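Side-chain contacts in Asp/Glu-specific dipeptidyl-peptidase (Flavobacterium psychrophilum, PDB 5JXF), which removes dipeptides from the N-terminus of oligopeptides as a serine peptidase of family S46, strictly requiring aspartate or glutamate at the P1 position: residues G48-E53 and V587-V592; D64-V69 and F279-G284; Q365-D370 and E570-S575. All coordinates share one frame; numbering follows the deposited sequence.

Overall arrangement
Interactions 1 and 2 are buried and serve one sheet: strands 586-591 and 279-284 are hydrogen-bonded antiparallel neighbours in it, and two short helices consecutive in the chain, 49-57 and 63-66, pack against them. Their centres lie about 10 Å apart. Interaction 1 is polar, a tyrosine hydroxyl held between an amide and a carboxylate, whereas interaction 2 is purely apolar, an isoleucine set against two methionines. Interaction 3, with its centre about 23 Å from that of interaction 1, is a surface contact between helix 360-375 and the residues that leave helix 547-571. There two aromatic rings meet obliquely and a hydroxyl remains without a hydrogen-bonding partner in the model.

Interaction 1: G48-E53 and V587-V592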
# COMPACT_ATOMS: atom_id res chain seq x y z
N GLY A 48 39.20 -6.35 -16.93
CA GLY A 48 38.76 -7.70 -17.21
C GLY A 48 37.24 -7.81 -17.15
O GLY A 48 36.53 -7.07 -17.82
N MET A 49 36.76 -8.73 -16.32
CA MET A 49 35.35 -9.08 -16.27
C MET A 49 34.44 -7.87 -16.04
O MET A 49 33.53 -7.60 -16.83
CB MET A 49 35.11 -10.12 -15.18
CG MET A 49 33.63 -10.34 -14.86
SD MET A 49 33.38 -11.14 -13.27
CE MET A 49 34.49 -10.20 -12.22
N ASN A 50 34.72 -7.13 -14.98
CA ASN A 50 33.93 -5.96 -14.61
C ASN A 50 33.80 -4.90 -15.70
O ASN A 50 32.69 -4.47 -16.05
CB ASN A 50 34.53 -5.32 -13.36
CG ASN A 50 34.33 -6.18 -12.14
OD1 ASN A 50 35.25 -6.41 -11.37
ND2 ASN A 50 33.11 -6.67 -11.97
N GLU A 51 34.94 -4.50 -16.25
CA GLU A 51 34.98 -3.46 -17.28
C GLU A 51 34.21 -3.86 -18.54
O GLU A 51 33.47 -3.05 -19.10
CB GLU A 51 36.43 -3.12 -17.64
CG GLU A 51 36.58 -1.88 -18.50
CD GLU A 51 38.02 -1.41 -18.60
OE1 GLU A 51 38.91 -2.08 -18.03
OE2 GLU A 51 38.25 -0.36 -19.24
N THR A 52 34.40 -5.09 -19.00
CA THR A 52 33.59 -5.65 -20.08
C THR A 52 32.10 -5.50 -19.77
O THR A 52 31.35 -4.97 -20.59
CB THR A 52 33.91 -7.14 -20.33
OG1 THR A 52 35.26 -7.26 -20.77
CG2 THR A 52 33.00 -7.71 -21.40
N GLU A 53 31.68 -5.92 -18.57
CA GLU A 53 30.28 -5.80 -18.18
C GLU A 53 29.78 -4.35 -18.20
O GLU A 53 28.65 -4.08 -18.62
CB GLU A 53 30.05 -6.40 -16.80
CG GLU A 53 30.11 -7.91 -16.73
CD GLU A 53 29.69 -8.46 -15.37
OE1 GLU A 53 29.32 -7.65 -14.49
OE2 GLU A 53 29.73 -9.69 -15.19
N VAL A 587 32.91 -0.35 -5.96
CA VAL A 587 32.14 0.11 -7.08
C VAL A 587 31.07 -0.93 -7.38
O VAL A 587 31.32 -2.13 -7.27
CB VAL A 587 33.04 0.34 -8.30
CG1 VAL A 587 32.21 0.64 -9.54
CG2 VAL A 587 34.00 1.48 -8.01
N THR A 588 29.87 -0.46 -7.74
CA THR A 588 28.84 -1.33 -8.29
C THR A 588 28.18 -0.56 -9.44
O THR A 588 28.19 0.67 -9.46
CB THR A 588 27.79 -1.72 -7.21
OG1 THR A 588 26.79 -2.58 -7.78
CG2 THR A 588 27.12 -0.50 -6.62
N TYR A 589 27.63 -1.29 -10.41
CA TYR A 589 27.04 -0.66 -11.58
C TYR A 589 25.77 -1.38 -12.00
O TYR A 589 25.49 -2.48 -11.55
CB TYR A 589 28.01 -0.66 -12.75
CG TYR A 589 28.68 -2.00 -12.91
CD1 TYR A 589 29.86 -2.27 -12.24
CD2 TYR A 589 28.12 -3.00 -13.70
CE1 TYR A 589 30.47 -3.49 -12.34
CE2 TYR A 589 28.74 -4.24 -13.81
CZ TYR A 589 29.93 -4.46 -13.13
OH TYR A 589 30.60 -5.65 -13.19
N GLY A 590 25.04 -0.77 -12.92
CA GLY A 590 23.85 -1.40 -13.45
C GLY A 590 23.13 -0.40 -14.32
O GLY A 590 23.77 0.34 -15.06
N LYS A 591 21.80 -0.36 -14.20
CA LYS A 591 21.03 0.55 -15.02
C LYS A 591 19.75 1.01 -14.33
O LYS A 591 19.24 0.34 -13.44
CB LYS A 591 20.71 -0.12 -16.36
CG LYS A 591 19.86 -1.37 -16.20
CD LYS A 591 20.01 -2.31 -17.37
CE LYS A 591 19.38 -1.76 -18.62
NZ LYS A 591 19.74 -2.55 -19.82
N VAL A 592 19.27 2.18 -14.74
CA VAL A 592 17.98 2.67 -14.32
C VAL A 592 16.90 1.67 -14.80
O VAL A 592 16.73 1.45 -16.00
CB VAL A 592 17.72 4.09 -14.88
CG1 VAL A 592 16.36 4.58 -14.47
CG2 VAL A 592 18.81 5.07 -14.42
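Tyr-589 carries the 587-592 side of this contact, with Asn-50 and Glu-53 facing it from the first turn of helix 49-57. At the start of the strand, Val-587 packs on Met-281 and Met-283 of the adjoining strand, while Thr-588 bonds through OG1 to the backbone of Gly-39 and His-656.

At Tyr-589 the side chain crosses both helix residues at about a right angle. Its CG sits between backbone N and carbonyl carbon (chi1 45°), and this turn carries the ring toward the helix. Tyr-589 OH donates to Glu-53 OE1 at 2.7 Å and accepts from Asn-50 ND2 at 3.0 Å, with an N-H...O angle of 154°. Asparagine and glutamate suit their places because an amide N-H and a carboxylate give the hydroxyl one donor and one acceptor, and their three-residue spacing, about one helical turn, lets both reach one atom. A short helix lies here against the strand that forms the edge, within this chain, of the antiparallel sheet also holding strands 665-667 and 673-680, probably part of the chymotrypsin-like core of S46 peptidases. Glu-53 OE1 lies at the ring's edge, in its plane, but the hydroxyl meets it from above the carboxylate plane. Glu-53 OE2 forms a salt bridge with Arg-576, which probably helps hold the carboxylate in place.

Beyond the ring, Gly-590 pairs through its backbone with Thr-280.

Interaction 2: D64-V69 and F279-G284; sequences DDIYSV and FTMVMG
Ile-66 approaches Met-281 tip to tip: its CD1 lies 3.6 Å from Met-281 SD, the ends of the two side chains pointing at each other. Its second branch is used differently. The CG2 methyl of Ile-66 meets Met-283 CE at 3.9 Å, and here the two side chains slant past one another. A beta-branched residue suits the place because its two arms diverge from CB, so that a single isoleucine serves two methionines.

The methionines come from alternate positions of one strand and therefore leave the same face of it. Both run out from the strand with CG opposite the backbone N (chi1 near -162° in both), and both are straight as far as the sulfur. Only at the last bond do they bend, in opposite senses, with chi3 63° in Met-281 and -32° in Met-283. These bends bring the two terminal methyls together, Met-281 CE lying 3.7 Å from Met-283 CE, while Met-281 also keeps its sulfur against the isoleucine. Long, unbranched and flexible, methionine can bridge the distance between the backbones, whose closest CA atoms, those of Ile-66 and Met-283, are 9.3 Å apart. All three side chains are buried, and the contact rests on dispersion and on exclusion of water.

Ile-66 stands in the weakly bonded helix 63-66, so the contact seats a short helical turn on a strand face. Val-587 of the neighbouring strand 586-591 packs on both methionines, and Val-667 of strand 665-667 packs on Met-281 from the other adjacent strand. Thr-280 and Val-282 belong to the opposite face of strand 279-284, while their backbones bond to Gly-590 and Thr-588 of strand 586-591.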
# COMPACT_ATOMS: atom_id res chain seq x y z
N ASP A 64 40.78 2.92 -15.66
CA ASP A 64 41.79 3.87 -15.20
C ASP A 64 41.21 5.24 -14.86
O ASP A 64 41.83 6.00 -14.11
CB ASP A 64 42.89 4.04 -16.25
CG ASP A 64 44.09 3.14 -15.99
OD1 ASP A 64 44.85 3.41 -15.02
OD2 ASP A 64 44.28 2.16 -16.75
N ASP A 65 40.03 5.57 -15.40
CA ASP A 65 39.31 6.78 -15.02
C ASP A 65 38.70 6.67 -13.63
O ASP A 65 38.45 7.67 -12.96
CB ASP A 65 38.19 7.10 -16.02
CG ASP A 65 38.70 7.47 -17.40
OD1 ASP A 65 39.38 8.51 -17.52
OD2 ASP A 65 38.39 6.75 -18.37
N ILE A 66 38.41 5.44 -13.21
CA ILE A 66 37.73 5.19 -11.94
C ILE A 66 38.74 5.08 -10.82
O ILE A 66 38.54 5.64 -9.74
CB ILE A 66 36.89 3.89 -11.99
CG1 ILE A 66 35.85 3.96 -13.11
CG2 ILE A 66 36.25 3.62 -10.62
CD1 ILE A 66 35.10 2.67 -13.37
N TYR A 67 39.83 4.35 -11.08
CA TYR A 67 40.91 4.20 -10.11
C TYR A 67 42.30 4.25 -10.78
O TYR A 67 42.55 3.56 -11.76
CB TYR A 67 40.77 2.88 -9.33
CG TYR A 67 41.89 2.64 -8.33
CD1 TYR A 67 41.77 3.07 -7.02
CD2 TYR A 67 43.06 1.99 -8.70
CE1 TYR A 67 42.78 2.86 -6.10
CE2 TYR A 67 44.10 1.78 -7.79
CZ TYR A 67 43.95 2.22 -6.49
OH TYR A 67 44.95 2.01 -5.58
N SER A 68 43.19 5.06 -10.22
CA SER A 68 44.56 5.16 -10.72
C SER A 68 45.49 5.69 -9.64
O SER A 68 45.06 6.45 -8.77
CB SER A 68 44.61 6.09 -11.94
OG SER A 68 45.95 6.25 -12.39
N VAL A 69 46.76 5.29 -9.68
CA VAL A 69 47.77 5.87 -8.79
C VAL A 69 48.71 6.77 -9.57
O VAL A 69 49.57 7.43 -9.00
CB VAL A 69 48.58 4.79 -8.05
CG1 VAL A 69 47.65 3.90 -7.23
CG2 VAL A 69 49.42 3.98 -9.03
N PHE A 279 23.03 3.48 -18.16
CA PHE A 279 24.10 2.98 -17.30
C PHE A 279 24.19 3.84 -16.07
O PHE A 279 24.07 5.07 -16.14
CB PHE A 279 25.45 2.99 -18.03
CG PHE A 279 26.62 2.62 -17.14
CD1 PHE A 279 26.96 1.30 -16.94
CD2 PHE A 279 27.35 3.60 -16.51
CE1 PHE A 279 28.04 0.97 -16.12
CE2 PHE A 279 28.43 3.27 -15.69
CZ PHE A 279 28.77 1.95 -15.50
N THR A 280 24.40 3.19 -14.93
CA THR A 280 24.69 3.88 -13.66
C THR A 280 25.80 3.15 -12.93
O THR A 280 25.85 1.92 -12.94
CB THR A 280 23.46 3.94 -12.69
OG1 THR A 280 23.13 2.62 -12.25
CG2 THR A 280 22.25 4.55 -13.34
N MET A 281 26.67 3.92 -12.28
CA MET A 281 27.70 3.36 -11.44
C MET A 281 27.68 4.03 -10.07
O MET A 281 27.71 5.26 -9.95
CB MET A 281 29.08 3.51 -12.10
CG MET A 281 30.13 2.61 -11.52
SD MET A 281 31.82 3.01 -12.04
CE MET A 281 32.01 4.63 -11.37
N VAL A 282 27.64 3.20 -9.04
CA VAL A 282 27.64 3.71 -7.69
C VAL A 282 28.94 3.32 -6.95
O VAL A 282 29.31 2.16 -6.88
CB VAL A 282 26.39 3.21 -6.93
CG1 VAL A 282 26.39 3.73 -5.52
CG2 VAL A 282 25.09 3.64 -7.66
N MET A 283 29.63 4.32 -6.43
CA MET A 283 30.88 4.10 -5.69
C MET A 283 30.64 4.50 -4.23
O MET A 283 30.09 5.55 -3.95
CB MET A 283 32.01 4.93 -6.31
CG MET A 283 33.42 4.50 -5.90
SD MET A 283 34.75 5.43 -6.78
CE MET A 283 33.85 5.67 -8.33
N GLY A 284 31.01 3.65 -3.29
CA GLY A 284 30.79 4.01 -1.91
C GLY A 284 31.44 3.08 -0.93
O GLY A 284 32.32 2.28 -1.28

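Interaction 3: Q365-D370 and E570-S575; sequences QNFEKD and ELYPNS
Phe-367 and Tyr-572 reach for each other from opposite directions, and their rings make the tight part of this contact. Phe-367 CE1 lies 3.7 Å from Tyr-572 CZ, and Phe-367 CZ is 3.9 Å from Tyr-572 CE2, so the outer carbons of the two rings meet. The planes are inclined at 42° with centroids 5.5 Å apart, an oblique pairing. Aromatic side chains suit the site because they are long and flat enough to span the space between segments whose nearest CA atoms, those of Asp-370 and Leu-571, are 10.6 Å apart. Phe-367 has CG opposite its backbone N (chi1 163°), and its ring thereby comes closer to the tyrosine than the start of the side chain would suggest.

The looser side involves Asp-370, partly exposed and one helical turn further on. Its carboxylate passes the tyrosine at a slant, turned 77° from the plane of the ring. Tyr-572 OH stands 3.7 Å from Asp-370 O and 3.9 Å from Asp-370 OD2, both too long for a hydrogen bond, and this hydroxyl, though covered by the contact, has no partner in the model. An alanine in place of Tyr-572 is likely to open a gap beside Phe-367 and leave that ring freer to turn. The turn after the helix is nevertheless braced: Ser-575 OG donates to Tyr-572 O at 2.8 Å, from above the carbonyl plane.

Phe-367 belongs to helix 360-375 and also packs on Tyr-564 and Gln-568 of helix 547-571. Tyr-572 lies in the loop that follows helix 547-571 and touches Lys-374 of helix 360-375, while Leu-571 packs on Val-375, so the contact ties the flank of helix 360-375 to the C-terminal end of helix 547-571 and the loop after it.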
# COMPACT_ATOMS: atom_id res chain seq x y z
N GLN A 365 20.18 -24.50 0.70
CA GLN A 365 20.18 -25.95 0.90
C GLN A 365 20.46 -26.65 -0.42
O GLN A 365 21.26 -27.58 -0.48
CB GLN A 365 18.85 -26.44 1.47
CG GLN A 365 18.77 -26.42 2.99
CD GLN A 365 17.34 -26.39 3.48
OE1 GLN A 365 16.41 -26.42 2.68
NE2 GLN A 365 17.15 -26.30 4.79
N ASN A 366 19.80 -26.19 -1.48
CA ASN A 366 20.02 -26.73 -2.81
C ASN A 366 21.44 -26.47 -3.31
O ASN A 366 22.02 -27.31 -4.00
CB ASN A 366 19.00 -26.14 -3.79
CG ASN A 366 17.58 -26.60 -3.50
OD1 ASN A 366 17.36 -27.57 -2.77
ND2 ASN A 366 16.60 -25.89 -4.06
N PHE A 367 22.00 -25.31 -2.97
CA PHE A 367 23.38 -25.02 -3.36
C PHE A 367 24.34 -25.92 -2.59
O PHE A 367 25.31 -26.44 -3.15
CB PHE A 367 23.73 -23.55 -3.11
CG PHE A 367 25.22 -23.29 -3.10
CD1 PHE A 367 25.93 -23.19 -4.28
CD2 PHE A 367 25.91 -23.18 -1.90
CE1 PHE A 367 27.30 -22.98 -4.27
CE2 PHE A 367 27.28 -22.98 -1.88
CZ PHE A 367 27.97 -22.87 -3.07
N GLU A 368 24.06 -26.08 -1.30
CA GLU A 368 24.94 -26.84 -0.41
C GLU A 368 24.98 -28.33 -0.75
O GLU A 368 25.98 -29.00 -0.50
CB GLU A 368 24.50 -26.64 1.04
CG GLU A 368 24.78 -25.25 1.55
CD GLU A 368 23.86 -24.83 2.67
OE1 GLU A 368 23.08 -25.69 3.17
OE2 GLU A 368 23.89 -23.64 3.04
N LYS A 369 23.89 -28.84 -1.33
CA LYS A 369 23.86 -30.23 -1.77
C LYS A 369 24.67 -30.39 -3.06
O LYS A 369 24.98 -31.51 -3.47
CB LYS A 369 22.41 -30.70 -1.96
CG LYS A 369 21.68 -30.99 -0.66
N ASP A 370 25.01 -29.27 -3.69
CA ASP A 370 25.88 -29.28 -4.87
C ASP A 370 27.30 -28.89 -4.49
O ASP A 370 28.26 -29.19 -5.21
CB ASP A 370 25.35 -28.31 -5.93
CG ASP A 370 26.26 -28.22 -7.14
OD1 ASP A 370 26.88 -29.24 -7.51
OD2 ASP A 370 26.37 -27.12 -7.73
N GLU A 570 37.40 -21.53 -4.49
CA GLU A 570 38.15 -22.53 -5.25
C GLU A 570 37.27 -23.26 -6.26
O GLU A 570 37.61 -23.35 -7.44
CB GLU A 570 38.79 -23.56 -4.31
CG GLU A 570 39.85 -22.99 -3.38
CD GLU A 570 40.54 -24.07 -2.56
OE1 GLU A 570 40.09 -25.24 -2.60
OE2 GLU A 570 41.52 -23.75 -1.86
N LEU A 571 36.15 -23.79 -5.79
CA LEU A 571 35.33 -24.68 -6.59
C LEU A 571 34.39 -23.94 -7.55
O LEU A 571 33.59 -24.57 -8.25
CB LEU A 571 34.52 -25.59 -5.67
CG LEU A 571 35.34 -26.30 -4.60
CD1 LEU A 571 34.44 -27.09 -3.66
CD2 LEU A 571 36.36 -27.22 -5.25
N TYR A 572 34.47 -22.62 -7.56
CA TYR A 572 33.65 -21.79 -8.45
C TYR A 572 34.46 -20.55 -8.86
O TYR A 572 34.18 -19.45 -8.40
CB TYR A 572 32.34 -21.39 -7.76
CG TYR A 572 31.53 -22.55 -7.20
CD1 TYR A 572 30.61 -23.23 -7.98
CD2 TYR A 572 31.69 -22.95 -5.87
CE1 TYR A 572 29.87 -24.29 -7.46
CE2 TYR A 572 30.95 -24.01 -5.35
CZ TYR A 572 30.04 -24.67 -6.15
OH TYR A 572 29.31 -25.72 -5.64
N PRO A 573 35.45 -20.73 -9.75
CA PRO A 573 36.45 -19.70 -10.02
C PRO A 573 35.99 -18.58 -10.95
O PRO A 573 36.49 -17.45 -10.84
CB PRO A 573 37.59 -20.50 -10.66
CG PRO A 573 36.90 -21.61 -11.36
CD PRO A 573 35.70 -21.96 -10.52
N ASN A 574 35.06 -18.87 -11.84
CA ASN A 574 34.55 -17.85 -12.75
C ASN A 574 33.05 -17.64 -12.56
O ASN A 574 32.28 -17.72 -13.51
CB ASN A 574 34.85 -18.23 -14.20
N SER A 575 32.64 -17.36 -11.33
CA SER A 575 31.22 -17.25 -11.01
C SER A 575 30.86 -15.88 -10.42
O SER A 575 29.91 -15.76 -9.64
CB SER A 575 30.81 -18.36 -10.05
OG SER A 575 31.67 -18.41 -8.93